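Local coordinates for CELL WALL surface anchor family protein (Streptococcus pneumoniae, PDB 2WW8) that probably mediates attachment of the bacterium to host cells, acting as the adhesin of the pneumococcal pilus through an integrin I-like, metal-binding domain, at residues 214-219 with 585-590; 267-272 with 373-378; 379-384 with 533-538; 563-568 with 580-585. All coordinates share one frame; numbering follows the deposited sequence. Where two conformers were deposited one is given.

Overall arrangement
Contacts 2, 3 and 4 all reach the parallel sheet of the integrin I-like domain, whereas contact 1 pairs the strands by which the chain enters and leaves that domain. Contact 3 is the buried centre: two adjacent strands, regular backbone bonds and two phenylalanine rings side by side, slid apart. Contact 2, at the surface by edge strand 269-275, relies on arginines that grip carbonyl oxygens and share a carboxylate. Contact 4, partly buried beside the other edge strand, gathers polar groups round one tyrosine hydroxyl; its centre is about 8 Å from that of contact 3, whose Phe535 stacks on its Tyr582. Contact 1, also partly buried, shares Thr585 with contact 4 and mixes strand pairing with water-bridged and charged side chains.

Contact 1 (214-219 with 585-590); sequences TVYEQK and TIVTEK
An antiparallel strand pair joins Val215 to Lys590 and Glu217 to Thr588 as hydrogen-bonded pairs, with Tyr216 and Glu589 forming the non-hydrogen-bonded pair between them. Lys590 N donates to Val215 O over 2.8 Å, and the two short strands run at 151°. On the Tyr216 face, the phenol and the Glu589 side chain lie alongside each other, pointing the same way, with ring and carboxylate planes 83° apart. Tyr216 CD1 also rests 3.9 Å from Val587 CG2. A water in the ring plane links Tyr216 OH (3.0 Å) to Glu589 OE1 (2.8 Å), and OE1 has a second partner in His584 NE2. These strands, 203-218 and 587-591, carry the chain into and out of the integrin I-like domain: the first strand of its parallel sheet follows one, and its last helix precedes the other, with Phe583 of that helix meeting the Tyr216 ring edge-to-face. On the opposite face, Glu217 crosses Lys590 at about a right angle, OE2 lying 3.4 Å from Lys590 CD. Lys590 NZ stays beyond salt-bridge range, while Glu217 OE1 pairs with Lys221. Lys219, bent at chi2 (-87°), folds over the other strand and brings CE to 3.8 Å from Thr588 CG2.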
loop_
_atom_site.group_PDB
_atom_site.type_symbol
_atom_site.label_atom_id
_atom_site.label_comp_id
_atom_site.label_asym_id
_atom_site.label_seq_id
_atom_site.Cartn_x
_atom_site.Cartn_y
_atom_site.Cartn_z
ATOM N N THR A 214 9.446 -5.554 16.471
ATOM C CA THR A 214 10.372 -5.718 17.568
ATOM C C THR A 214 9.580 -5.926 18.877
ATOM O O THR A 214 8.749 -5.091 19.242
ATOM C CB THR A 214 11.351 -4.478 17.657
ATOM O OG1 THR A 214 12.055 -4.357 16.405
ATOM C CG2 THR A 214 12.376 -4.705 18.779
ATOM N N VAL A 215 9.880 -7.006 19.606
ATOM C CA VAL A 215 9.216 -7.393 20.869
ATOM C C VAL A 215 10.211 -7.215 22.010
ATOM O O VAL A 215 11.347 -7.712 21.918
ATOM C CB VAL A 215 8.748 -8.866 20.843
ATOM C CG1 VAL A 215 7.848 -9.130 22.069
ATOM C CG2 VAL A 215 8.001 -9.137 19.558
ATOM N N TYR A 216 9.834 -6.471 23.057
ATOM C CA TYR A 216 10.691 -6.338 24.210
ATOM C C TYR A 216 10.125 -7.258 25.292
ATOM O O TYR A 216 8.915 -7.261 25.523
ATOM C CB TYR A 216 10.683 -4.875 24.665
ATOM C CG TYR A 216 11.187 -3.945 23.581
ATOM C CD1 TYR A 216 12.551 -3.858 23.308
ATOM C CD2 TYR A 216 10.300 -3.165 22.834
ATOM C CE1 TYR A 216 13.030 -3.041 22.304
ATOM C CE2 TYR A 216 10.759 -2.337 21.829
ATOM C CZ TYR A 216 12.123 -2.279 21.590
ATOM O OH TYR A 216 12.591 -1.473 20.592
ATOM N N GLU A 217 10.947 -8.033 25.984
ATOM C CA GLU A 217 10.377 -8.918 26.999
ATOM C C GLU A 217 11.113 -8.637 28.295
ATOM O O GLU A 217 12.335 -8.469 28.308
ATOM C CB GLU A 217 10.459 -10.399 26.566
ATOM C CG GLU A 217 9.891 -10.680 25.160
ATOM C CD GLU A 217 10.054 -12.127 24.643
ATOM O OE1 GLU A 217 9.996 -13.066 25.476
ATOM O OE2 GLU A 217 10.236 -12.331 23.407
ATOM N N GLN A 218 10.369 -8.564 29.396
ATOM C CA GLN A 218 11.009 -8.295 30.662
ATOM C C GLN A 218 11.666 -9.574 31.130
ATOM O O GLN A 218 11.373 -10.672 30.687
ATOM C CB GLN A 218 10.084 -7.801 31.772
ATOM C CG GLN A 218 9.326 -6.522 31.487
ATOM C CD GLN A 218 8.018 -6.782 30.742
ATOM O OE1 GLN A 218 7.615 -7.939 30.454
ATOM N NE2 GLN A 218 7.358 -5.695 30.395
ATOM N N LYS A 219 12.585 -9.406 32.060
ATOM C CA LYS A 219 13.221 -10.597 32.619
ATOM C C LYS A 219 12.185 -11.577 33.227
ATOM O O LYS A 219 12.413 -12.795 33.246
ATOM C CB LYS A 219 14.448 -10.173 33.430
ATOM C CG LYS A 219 15.173 -9.001 32.653
ATOM C CD LYS A 219 16.224 -9.342 31.576
ATOM C CE LYS A 219 16.486 -8.146 30.661
ATOM N NZ LYS A 219 17.873 -7.848 30.135
ATOM N N THR A 585 18.515 -2.731 29.838
ATOM C CA THR A 585 18.999 -3.509 30.973
ATOM C C THR A 585 17.800 -4.200 31.636
ATOM O O THR A 585 17.985 -5.024 32.511
ATOM C CB THR A 585 19.757 -2.658 32.026
ATOM O OG1 THR A 585 18.825 -1.759 32.648
ATOM C CG2 THR A 585 20.932 -1.887 31.409
ATOM N N ILE A 586 16.576 -3.832 31.279
ATOM C CA ILE A 586 15.414 -4.420 31.928
ATOM C C ILE A 586 14.545 -5.193 30.946
ATOM O O ILE A 586 13.651 -5.918 31.389
ATOM C CB ILE A 586 14.582 -3.395 32.736
ATOM C CG1 ILE A 586 14.040 -2.282 31.860
ATOM C CG2 ILE A 586 15.491 -2.849 33.852
ATOM C CD1 ILE A 586 13.379 -1.186 32.655
ATOM N N VAL A 587 14.818 -5.074 29.647
ATOM C CA VAL A 587 14.107 -5.927 28.681
ATOM C C VAL A 587 15.153 -6.623 27.791
ATOM O O VAL A 587 16.248 -6.040 27.558
ATOM C CB VAL A 587 13.064 -5.110 27.840
ATOM C CG1 VAL A 587 12.012 -4.448 28.734
ATOM C CG2 VAL A 587 13.740 -4.003 26.990
ATOM N N THR A 588 14.822 -7.772 27.223
ATOM C CA THR A 588 15.569 -8.248 26.033
ATOM C C THR A 588 14.772 -8.025 24.736
ATOM O O THR A 588 13.561 -8.120 24.693
ATOM C CB THR A 588 15.913 -9.763 26.105
ATOM O OG1 THR A 588 14.778 -10.523 25.675
ATOM C CG2 THR A 588 16.292 -10.221 27.520
ATOM N N GLU A 589 15.437 -7.724 23.639
ATOM C CA GLU A 589 14.716 -7.379 22.456
ATOM C C GLU A 589 14.732 -8.627 21.537
ATOM O O GLU A 589 15.765 -9.312 21.458
ATOM C CB GLU A 589 15.434 -6.171 21.884
ATOM C CG GLU A 589 15.272 -6.022 20.452
ATOM C CD GLU A 589 16.048 -4.866 19.830
ATOM O OE1 GLU A 589 16.405 -3.867 20.503
ATOM O OE2 GLU A 589 16.281 -4.980 18.607
ATOM N N LYS A 590 13.619 -8.956 20.880
ATOM C CA LYS A 590 13.645 -10.068 19.928
ATOM C C LYS A 590 12.854 -9.637 18.722
ATOM O O LYS A 590 11.813 -9.002 18.885
ATOM C CB LYS A 590 12.972 -11.304 20.545
ATOM C CG LYS A 590 13.923 -12.024 21.480
ATOM C CD LYS A 590 13.321 -13.175 22.301
ATOM C CE LYS A 590 14.421 -13.695 23.264
ATOM N NZ LYS A 590 13.894 -14.465 24.445
HETATM O O HOH W 1 15.570 -1.158 20.297
HETATM O O HOH W 2 13.132 -6.647 33.822
#

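Contact 2 (267-272 with 373-378); sequences ENRVAL and QARQNS
Arg269 and Arg375 exchange grips across this contact, each guanidinium reaching back to a main-chain oxygen of the other segment. Among the hydrogen bonds, Arg375 presents its end-on pair of nitrogens to a single atom: NH1 and NH2 each donate to Glu267 O over 2.8 Å. That oxygen lies within the guanidinium plane, and both donors lie in the plane of the carbonyl, so the fork is flat, although sharing one acceptor bends both bonds to about 143°. Arg269 NH1 donates to Gln373 O at 3.0 Å, a straighter bond whose donor is tilted from the carbonyl plane; NH2 adds a weak bond to the same oxygen.

The packing is arginine on arginine. Arg269 CD sits over the centre of one face of the Arg375 guanidinium, 3.4 Å from Arg375 CZ, and the two guanidinium planes stand 73° apart. The bends of the Arg269 chain at chi2 and chi3 let its methylene cover that face while its head turns on to Gln373.

As for charge, Arg269 NH1 lies 3.8 Å from Arg375 NE, yet both side chains form salt bridges to Asp226 OD1, which probably offsets their proximity.

Gln373 closes helix 359-373, and Glu267 precedes edge strand 269-275. The arginines thus tie the end of that helix to the start of that strand, beside Asp226 on the adjoining strand 225-232.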
loop_
_atom_site.group_PDB
_atom_site.type_symbol
_atom_site.label_atom_id
_atom_site.label_comp_id
_atom_site.label_asym_id
_atom_site.label_seq_id
_atom_site.Cartn_x
_atom_site.Cartn_y
_atom_site.Cartn_z
ATOM N N GLU A 267 0.605 -4.167 27.748
ATOM C CA GLU A 267 0.549 -4.211 29.220
ATOM C C GLU A 267 1.290 -3.132 30.020
ATOM O O GLU A 267 1.012 -2.910 31.216
ATOM C CB GLU A 267 0.971 -5.566 29.776
ATOM C CG GLU A 267 0.458 -6.748 29.005
ATOM C CD GLU A 267 -0.669 -7.342 29.758
ATOM O OE1 GLU A 267 -1.574 -6.503 30.010
ATOM O OE2 GLU A 267 -0.612 -8.572 30.092
ATOM N N ASN A 268 2.203 -2.416 29.362
ATOM C CA ASN A 268 3.109 -1.535 30.083
ATOM C C ASN A 268 2.331 -0.234 30.211
ATOM O O ASN A 268 1.425 -0.023 29.442
ATOM C CB ASN A 268 4.411 -1.338 29.302
ATOM C CG ASN A 268 5.294 -2.582 29.297
ATOM O OD1 ASN A 268 5.154 -3.477 30.128
ATOM N ND2 ASN A 268 6.272 -2.594 28.409
ATOM N N ARG A 269 2.629 0.594 31.210
ATOM C CA ARG A 269 1.934 1.856 31.324
ATOM C C ARG A 269 2.986 2.949 31.512
ATOM O O ARG A 269 4.055 2.665 32.052
ATOM C CB ARG A 269 0.964 1.842 32.512
ATOM C CG ARG A 269 -0.347 1.062 32.283
ATOM C CD ARG A 269 -0.698 0.544 33.693
ATOM N NE ARG A 269 -1.559 1.451 34.410
ATOM C CZ ARG A 269 -1.553 1.700 35.721
ATOM N NH1 ARG A 269 -0.708 1.181 36.587
ATOM N NH2 ARG A 269 -2.452 2.540 36.200
ATOM N N VAL A 270 2.694 4.176 31.064
ATOM C CA VAL A 270 3.621 5.315 31.147
ATOM C C VAL A 270 2.898 6.584 31.626
ATOM O O VAL A 270 1.690 6.778 31.336
ATOM C CB VAL A 270 4.297 5.603 29.749
ATOM C CG1 VAL A 270 5.273 4.522 29.421
ATOM C CG2 VAL A 270 3.298 5.792 28.616
ATOM N N ALA A 271 3.641 7.448 32.296
ATOM C CA ALA A 271 3.194 8.784 32.666
ATOM C C ALA A 271 4.391 9.711 32.404
ATOM O O ALA A 271 5.494 9.235 32.237
ATOM C CB ALA A 271 2.875 8.776 34.164
ATOM N N LEU A 272 4.190 11.031 32.414
ATOM C CA LEU A 272 5.163 12.020 31.951
ATOM C C LEU A 272 5.063 13.196 32.911
ATOM O O LEU A 272 3.965 13.736 33.182
ATOM C CB LEU A 272 4.832 12.460 30.507
ATOM C CG LEU A 272 5.569 13.751 30.048
ATOM C CD1 LEU A 272 7.092 13.473 29.922
ATOM C CD2 LEU A 272 4.907 14.236 28.719
ATOM N N GLN A 373 -0.592 5.029 41.809
ATOM C CA GLN A 373 -1.207 4.439 40.606
ATOM C C GLN A 373 -0.569 3.139 40.089
ATOM O O GLN A 373 -1.213 2.465 39.304
ATOM C CB GLN A 373 -1.200 5.445 39.471
ATOM C CG GLN A 373 -1.827 6.836 39.862
ATOM C CD GLN A 373 -1.668 7.784 38.661
ATOM O OE1 GLN A 373 -1.878 7.367 37.521
ATOM N NE2 GLN A 373 -1.309 9.008 38.886
ATOM N N ALA A 374 0.641 2.783 40.498
ATOM C CA ALA A 374 1.284 1.592 39.945
ATOM C C ALA A 374 0.534 0.325 40.378
ATOM O O ALA A 374 -0.069 0.250 41.467
ATOM C CB ALA A 374 2.752 1.512 40.405
ATOM N N ARG A 375 0.590 -0.677 39.508
ATOM C CA ARG A 375 0.117 -1.973 39.868
ATOM C C ARG A 375 0.964 -2.656 40.936
ATOM O O ARG A 375 2.159 -2.427 41.044
ATOM C CB ARG A 375 -0.053 -2.862 38.631
ATOM C CG ARG A 375 -1.053 -2.223 37.662
ATOM C CD ARG A 375 -0.883 -2.923 36.321
ATOM N NE ARG A 375 0.298 -2.365 35.665
ATOM C CZ ARG A 375 0.541 -2.525 34.365
ATOM N NH1 ARG A 375 -0.250 -3.331 33.675
ATOM N NH2 ARG A 375 1.613 -1.991 33.808
ATOM N N GLN A 376 0.332 -3.528 41.707
ATOM C CA GLN A 376 1.053 -4.316 42.705
ATOM C C GLN A 376 2.192 -5.184 42.108
ATOM O O GLN A 376 3.328 -5.170 42.592
ATOM C CB GLN A 376 0.072 -5.196 43.489
ATOM C CG GLN A 376 0.832 -6.070 44.545
ATOM C CD GLN A 376 -0.060 -6.996 45.344
ATOM O OE1 GLN A 376 0.039 -8.218 45.197
ATOM N NE2 GLN A 376 -0.946 -6.444 46.184
ATOM N N ASN A 377 1.849 -5.933 41.079
ATOM C CA ASN A 377 2.772 -6.783 40.360
ATOM C C ASN A 377 3.220 -6.133 39.065
ATOM O O ASN A 377 2.638 -6.406 37.992
ATOM C CB ASN A 377 2.026 -8.038 39.909
ATOM C CG ASN A 377 1.438 -8.796 41.088
ATOM O OD1 ASN A 377 2.186 -9.197 41.975
ATOM N ND2 ASN A 377 0.099 -8.933 41.135
ATOM N N SER A 378 4.191 -5.248 39.190
ATOM C CA SER A 378 4.754 -4.512 38.067
ATOM C C SER A 378 6.162 -4.113 38.485
ATOM O O SER A 378 6.467 -4.000 39.702
ATOM C CB SER A 378 3.917 -3.291 37.682
ATOM O OG SER A 378 4.025 -2.217 38.612
#

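Contact 3 (379-384 with 533-538); sequences QKVIFH and DVFTVG
Phe383 and Phe535 are neighbours on adjacent parallel strands, side by side and pointing the same way. Their planes are only 27° from parallel but slid apart, with centroids 5.1 Å from each other; Phe535 CD2 lies over one face of the Phe383 ring, near its rim, 3.6 Å from Phe383 CE1. Val381 CG1 comes to the edge of the Phe535 ring, 3.8 Å from Phe535 CE2. Beneath them the backbones pair in parallel: Phe535 N to Ile382 O, 2.8 Å at 174°. These are central strands of the five-stranded parallel sheet of the integrin I-like domain, covered by helices on both faces. Helix 575-583 lies on the phenylalanine side, where Tyr582 stacks on Phe535, and helix 359-373 lies against Ile382 and His384. At the start of the pair, Gln379, CG opposite its backbone N and the chain extended, brings NE2 to Asp533 OD2, 2.8 Å; the acceptor lies in the amide plane, but the donor stands 44° out of the carboxylate plane. Near the other end an in-plane water joins His384 ND1 (2.8 Å) to Thr536 OG1 (2.7 Å). Tyr275 OH holds His384 NE2 and Ser560 holds Thr536. Strand 379-386 then leads to Asp387, a magnesium ligand.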
loop_
_atom_site.group_PDB
_atom_site.type_symbol
_atom_site.label_atom_id
_atom_site.label_comp_id
_atom_site.label_asym_id
_atom_site.label_seq_id
_atom_site.Cartn_x
_atom_site.Cartn_y
_atom_site.Cartn_z
ATOM N N GLN A 379 7.003 -3.923 37.465
ATOM C CA GLN A 379 8.320 -3.405 37.695
ATOM C C GLN A 379 8.206 -1.881 37.568
ATOM O O GLN A 379 7.755 -1.401 36.527
ATOM C CB GLN A 379 9.240 -3.879 36.580
ATOM C CG GLN A 379 10.719 -3.519 36.888
ATOM C CD GLN A 379 11.726 -4.346 36.036
ATOM O OE1 GLN A 379 11.332 -5.197 35.215
ATOM N NE2 GLN A 379 13.045 -4.068 36.214
ATOM N N LYS A 380 8.604 -1.141 38.593
ATOM C CA LYS A 380 8.336 0.325 38.618
ATOM C C LYS A 380 9.621 1.048 38.243
ATOM O O LYS A 380 10.669 0.762 38.810
ATOM C CB LYS A 380 7.821 0.782 39.995
ATOM C CG LYS A 380 6.431 0.152 40.257
ATOM C CD LYS A 380 6.264 -0.428 41.632
ATOM C CE LYS A 380 4.937 -1.112 41.889
ATOM N NZ LYS A 380 4.831 -2.607 41.763
ATOM N N VAL A 381 9.558 1.936 37.243
ATOM C CA VAL A 381 10.745 2.521 36.634
ATOM C C VAL A 381 10.573 4.037 36.542
ATOM O O VAL A 381 9.486 4.502 36.233
ATOM C CB VAL A 381 10.971 1.910 35.214
ATOM C CG1 VAL A 381 12.298 2.415 34.516
ATOM C CG2 VAL A 381 10.961 0.338 35.303
ATOM N N ILE A 382 11.649 4.779 36.786
ATOM C CA ILE A 382 11.745 6.195 36.420
ATOM C C ILE A 382 12.919 6.360 35.465
ATOM O O ILE A 382 14.036 5.841 35.750
ATOM C CB ILE A 382 11.971 7.054 37.708
ATOM C CG1 ILE A 382 10.782 6.829 38.690
ATOM C CG2 ILE A 382 12.310 8.517 37.423
ATOM C CD1 ILE A 382 11.143 7.266 40.127
ATOM N N PHE A 383 12.618 7.001 34.329
ATOM C CA PHE A 383 13.651 7.572 33.439
ATOM C C PHE A 383 13.678 9.115 33.657
ATOM O O PHE A 383 12.700 9.804 33.428
ATOM C CB PHE A 383 13.311 7.253 31.961
ATOM C CG PHE A 383 13.529 5.829 31.570
ATOM C CD1 PHE A 383 14.775 5.406 31.134
ATOM C CD2 PHE A 383 12.461 4.911 31.609
ATOM C CE1 PHE A 383 14.956 4.060 30.748
ATOM C CE2 PHE A 383 12.640 3.603 31.227
ATOM C CZ PHE A 383 13.878 3.162 30.791
ATOM N N HIS A 384 14.797 9.639 34.101
ATOM C CA HIS A 384 14.885 11.048 34.380
ATOM C C HIS A 384 15.925 11.652 33.411
ATOM O O HIS A 384 17.121 11.266 33.393
ATOM C CB HIS A 384 15.440 11.168 35.773
ATOM C CG HIS A 384 15.547 12.592 36.252
ATOM N ND1 HIS A 384 16.076 12.907 37.482
ATOM C CD2 HIS A 384 15.112 13.757 35.720
ATOM C CE1 HIS A 384 16.034 14.223 37.652
ATOM N NE2 HIS A 384 15.460 14.759 36.594
ATOM N N ASP A 533 13.495 0.879 39.697
ATOM C CA ASP A 533 14.632 1.167 38.806
ATOM C C ASP A 533 14.585 2.675 38.479
ATOM O O ASP A 533 13.646 3.206 37.902
ATOM C CB ASP A 533 14.591 0.346 37.511
ATOM C CG ASP A 533 14.672 -1.140 37.783
ATOM O OD1 ASP A 533 15.814 -1.610 37.959
ATOM O OD2 ASP A 533 13.616 -1.832 37.830
ATOM N N VAL A 534 15.669 3.384 38.744
ATOM C CA VAL A 534 15.718 4.834 38.462
ATOM C C VAL A 534 16.984 5.038 37.629
ATOM O O VAL A 534 18.098 4.795 38.148
ATOM C CB VAL A 534 15.842 5.651 39.768
ATOM C CG1 VAL A 534 15.795 7.148 39.435
ATOM C CG2 VAL A 534 14.678 5.277 40.727
ATOM N N PHE A 535 16.771 5.510 36.406
ATOM C CA PHE A 535 17.813 5.809 35.404
ATOM C C PHE A 535 17.861 7.330 35.157
ATOM O O PHE A 535 16.811 7.949 35.036
ATOM C CB PHE A 535 17.399 5.168 34.077
ATOM C CG PHE A 535 17.287 3.679 34.149
ATOM C CD1 PHE A 535 18.427 2.898 34.325
ATOM C CD2 PHE A 535 16.040 3.055 34.035
ATOM C CE1 PHE A 535 18.369 1.480 34.377
ATOM C CE2 PHE A 535 15.974 1.604 34.081
ATOM C CZ PHE A 535 17.128 0.834 34.293
ATOM N N THR A 536 19.048 7.915 35.107
ATOM C CA THR A 536 19.233 9.339 34.926
ATOM C C THR A 536 20.153 9.512 33.717
ATOM O O THR A 536 21.294 8.981 33.633
ATOM C CB THR A 536 19.863 9.974 36.187
ATOM O OG1 THR A 536 19.040 9.606 37.314
ATOM C CG2 THR A 536 19.876 11.527 36.108
ATOM N N VAL A 537 19.627 10.228 32.738
ATOM C CA VAL A 537 20.430 10.626 31.566
ATOM C C VAL A 537 20.635 12.138 31.706
ATOM O O VAL A 537 19.644 12.897 31.617
ATOM C CB VAL A 537 19.708 10.240 30.253
ATOM C CG1 VAL A 537 20.407 10.760 28.998
ATOM C CG2 VAL A 537 19.630 8.690 30.120
ATOM N N GLY A 538 21.868 12.538 32.022
ATOM C CA GLY A 538 22.268 13.952 32.054
ATOM C C GLY A 538 22.684 14.463 30.677
ATOM O O GLY A 538 23.225 13.732 29.817
HETATM O O HOH W 3 17.057 10.642 38.794
#

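Contact 4 (563-568 with 580-585); sequences PENYTN and NRYFHT
Glu564 and Asn565 belong to a short 3-10 turn, closed by Tyr566 N donating to Pro563 O, that runs into strand 566-569 and faces Tyr582 near the end of helix 575-583, the CA atoms of Asn565 and Tyr582 being 7.5 Å apart. Tyr582 OH is the centre of the contact. It donates to Glu564 O over 2.6 Å, tilted 29° from the carbonyl plane, and Thr567 OG1 lies 2.7 Å from the same hydroxyl. The Tyr582 ring meets Glu564 O at its edge, while the Asn565 side chain crosses it with amide and ring planes 71° apart. Tyr582 CG is turned anti to the carbonyl carbon (chi1 -79°), which directs the phenol from the helix into the bend between turn and strand.

Strand 566-569 is an edge strand of the parallel sheet and helix 575-583 the last helix of the integrin I-like domain, so the hydroxyl joins two consecutive elements of the fold. The exposed Arg581 crosses Thr567 at about a right angle and offers the edge of its guanidinium: NH2 makes a weak bond to Thr567 OG1 at 3.1 Å, and a water in the same plane accepts from NH2 (2.8 Å) and donates to Glu564 O (2.7 Å).

At the helix end, His584 ND1 donates to Asn580 O over 2.7 Å, meeting that oxygen from the face opposite His584 N. Thr585 OG1 donates in the carbonyl plane to a lone pair of Tyr582 O.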
loop_
_atom_site.group_PDB
_atom_site.type_symbol
_atom_site.label_atom_id
_atom_site.label_comp_id
_atom_site.label_asym_id
_atom_site.label_seq_id
_atom_site.Cartn_x
_atom_site.Cartn_y
_atom_site.Cartn_z
ATOM N N PRO A 563 24.999 3.643 40.903
ATOM C CA PRO A 563 25.806 4.698 40.222
ATOM C C PRO A 563 25.908 4.526 38.701
ATOM O O PRO A 563 25.804 5.537 38.004
ATOM C CB PRO A 563 27.185 4.710 40.965
ATOM C CG PRO A 563 26.960 3.856 42.256
ATOM C CD PRO A 563 25.622 3.072 42.116
ATOM N N GLU A 564 25.969 3.300 38.185
ATOM C CA GLU A 564 25.953 2.932 36.768
ATOM C C GLU A 564 24.679 3.377 36.070
ATOM O O GLU A 564 24.609 3.372 34.821
ATOM C CB GLU A 564 25.982 1.390 36.660
ATOM C CG GLU A 564 27.257 0.867 37.296
ATOM C CD GLU A 564 27.241 0.680 38.830
ATOM O OE1 GLU A 564 26.227 0.946 39.497
ATOM O OE2 GLU A 564 28.291 0.261 39.394
ATOM N N ASN A 565 23.667 3.723 36.851
ATOM C CA ASN A 565 22.345 4.096 36.291
ATOM C C ASN A 565 22.230 5.599 35.971
ATOM O O ASN A 565 21.196 6.060 35.466
ATOM C CB ASN A 565 21.196 3.697 37.229
ATOM C CG ASN A 565 20.754 2.268 37.014
ATOM O OD1 ASN A 565 21.354 1.502 36.245
ATOM N ND2 ASN A 565 19.700 1.907 37.715
ATOM N N TYR A 566 23.318 6.343 36.192
ATOM C CA TYR A 566 23.466 7.696 35.631
ATOM C C TYR A 566 24.510 7.714 34.501
ATOM O O TYR A 566 25.617 7.212 34.681
ATOM C CB TYR A 566 24.004 8.634 36.720
ATOM C CG TYR A 566 24.469 9.996 36.186
ATOM C CD1 TYR A 566 23.560 10.840 35.527
ATOM C CD2 TYR A 566 25.791 10.411 36.329
ATOM C CE1 TYR A 566 23.941 12.076 35.069
ATOM C CE2 TYR A 566 26.211 11.691 35.862
ATOM C CZ TYR A 566 25.279 12.476 35.210
ATOM O OH TYR A 566 25.591 13.747 34.746
ATOM N N THR A 567 24.183 8.314 33.366
ATOM C CA THR A 567 25.162 8.623 32.336
ATOM C C THR A 567 24.983 10.067 31.898
ATOM O O THR A 567 23.836 10.502 31.662
ATOM C CB THR A 567 25.014 7.721 31.100
ATOM O OG1 THR A 567 25.174 6.368 31.533
ATOM C CG2 THR A 567 26.090 7.994 30.055
ATOM N N ASN A 568 26.114 10.748 31.761
ATOM C CA ASN A 568 26.143 12.097 31.210
ATOM C C ASN A 568 26.379 12.030 29.709
ATOM O O ASN A 568 27.373 11.508 29.280
ATOM C CB ASN A 568 27.207 12.967 31.878
ATOM C CG ASN A 568 27.048 14.449 31.513
ATOM O OD1 ASN A 568 25.951 14.959 31.531
ATOM N ND2 ASN A 568 28.150 15.126 31.161
ATOM N N ASN A 580 17.756 4.192 25.388
ATOM C CA ASN A 580 17.633 2.837 24.878
ATOM C C ASN A 580 18.524 1.776 25.566
ATOM O O ASN A 580 18.093 0.649 25.812
ATOM C CB ASN A 580 17.848 2.858 23.356
ATOM C CG ASN A 580 17.146 1.703 22.677
ATOM O OD1 ASN A 580 16.133 1.183 23.148
ATOM N ND2 ASN A 580 17.743 1.229 21.624
ATOM N N ARG A 581 19.786 2.098 25.819
ATOM C CA ARG A 581 20.709 1.260 26.562
ATOM C C ARG A 581 20.144 0.912 27.951
ATOM O O ARG A 581 20.159 -0.253 28.359
ATOM C CB ARG A 581 22.062 2.007 26.709
ATOM C CG ARG A 581 23.201 1.084 27.158
ATOM C CD ARG A 581 24.560 1.783 27.198
ATOM N NE ARG A 581 24.669 2.788 28.280
ATOM C CZ ARG A 581 24.926 2.537 29.571
ATOM N NH1 ARG A 581 25.125 1.311 30.011
ATOM N NH2 ARG A 581 25.033 3.512 30.442
ATOM N N TYR A 582 19.613 1.885 28.674
ATOM C CA TYR A 582 19.087 1.606 30.028
ATOM C C TYR A 582 17.787 0.775 29.882
ATOM O O TYR A 582 17.561 -0.182 30.655
ATOM C CB TYR A 582 18.854 2.904 30.831
ATOM C CG TYR A 582 20.096 3.517 31.428
ATOM C CD1 TYR A 582 21.028 2.728 32.075
ATOM C CD2 TYR A 582 20.319 4.900 31.387
ATOM C CE1 TYR A 582 22.165 3.239 32.623
ATOM C CE2 TYR A 582 21.449 5.430 31.997
ATOM C CZ TYR A 582 22.358 4.611 32.585
ATOM O OH TYR A 582 23.478 5.113 33.175
ATOM N N PHE A 583 16.974 1.094 28.866
ATOM C CA PHE A 583 15.810 0.275 28.573
ATOM C C PHE A 583 16.213 -1.222 28.444
ATOM O O PHE A 583 15.549 -2.120 28.964
ATOM C CB PHE A 583 15.088 0.840 27.344
ATOM C CG PHE A 583 13.758 0.156 27.022
ATOM C CD1 PHE A 583 12.803 -0.010 28.022
ATOM C CD2 PHE A 583 13.467 -0.317 25.763
ATOM C CE1 PHE A 583 11.569 -0.618 27.758
ATOM C CE2 PHE A 583 12.236 -0.993 25.498
ATOM C CZ PHE A 583 11.282 -1.108 26.497
ATOM N N HIS A 584 17.289 -1.472 27.690
ATOM C CA HIS A 584 17.771 -2.801 27.444
ATOM C C HIS A 584 18.414 -3.415 28.704
ATOM O O HIS A 584 18.800 -4.563 28.667
ATOM C CB HIS A 584 18.711 -2.879 26.224
ATOM C CG HIS A 584 18.013 -2.789 24.905
ATOM N ND1 HIS A 584 17.548 -1.601 24.383
ATOM C CD2 HIS A 584 17.714 -3.738 23.984
ATOM C CE1 HIS A 584 16.981 -1.815 23.207
ATOM N NE2 HIS A 584 17.065 -3.106 22.951
ATOM N N THR A 585 18.515 -2.731 29.838
ATOM C CA THR A 585 18.999 -3.509 30.973
ATOM C C THR A 585 17.800 -4.200 31.636
ATOM O O THR A 585 17.985 -5.024 32.511
ATOM C CB THR A 585 19.757 -2.658 32.026
ATOM O OG1 THR A 585 18.825 -1.759 32.648
ATOM C CG2 THR A 585 20.932 -1.887 31.409
HETATM O O HOH W 4 25.905 2.225 32.799
#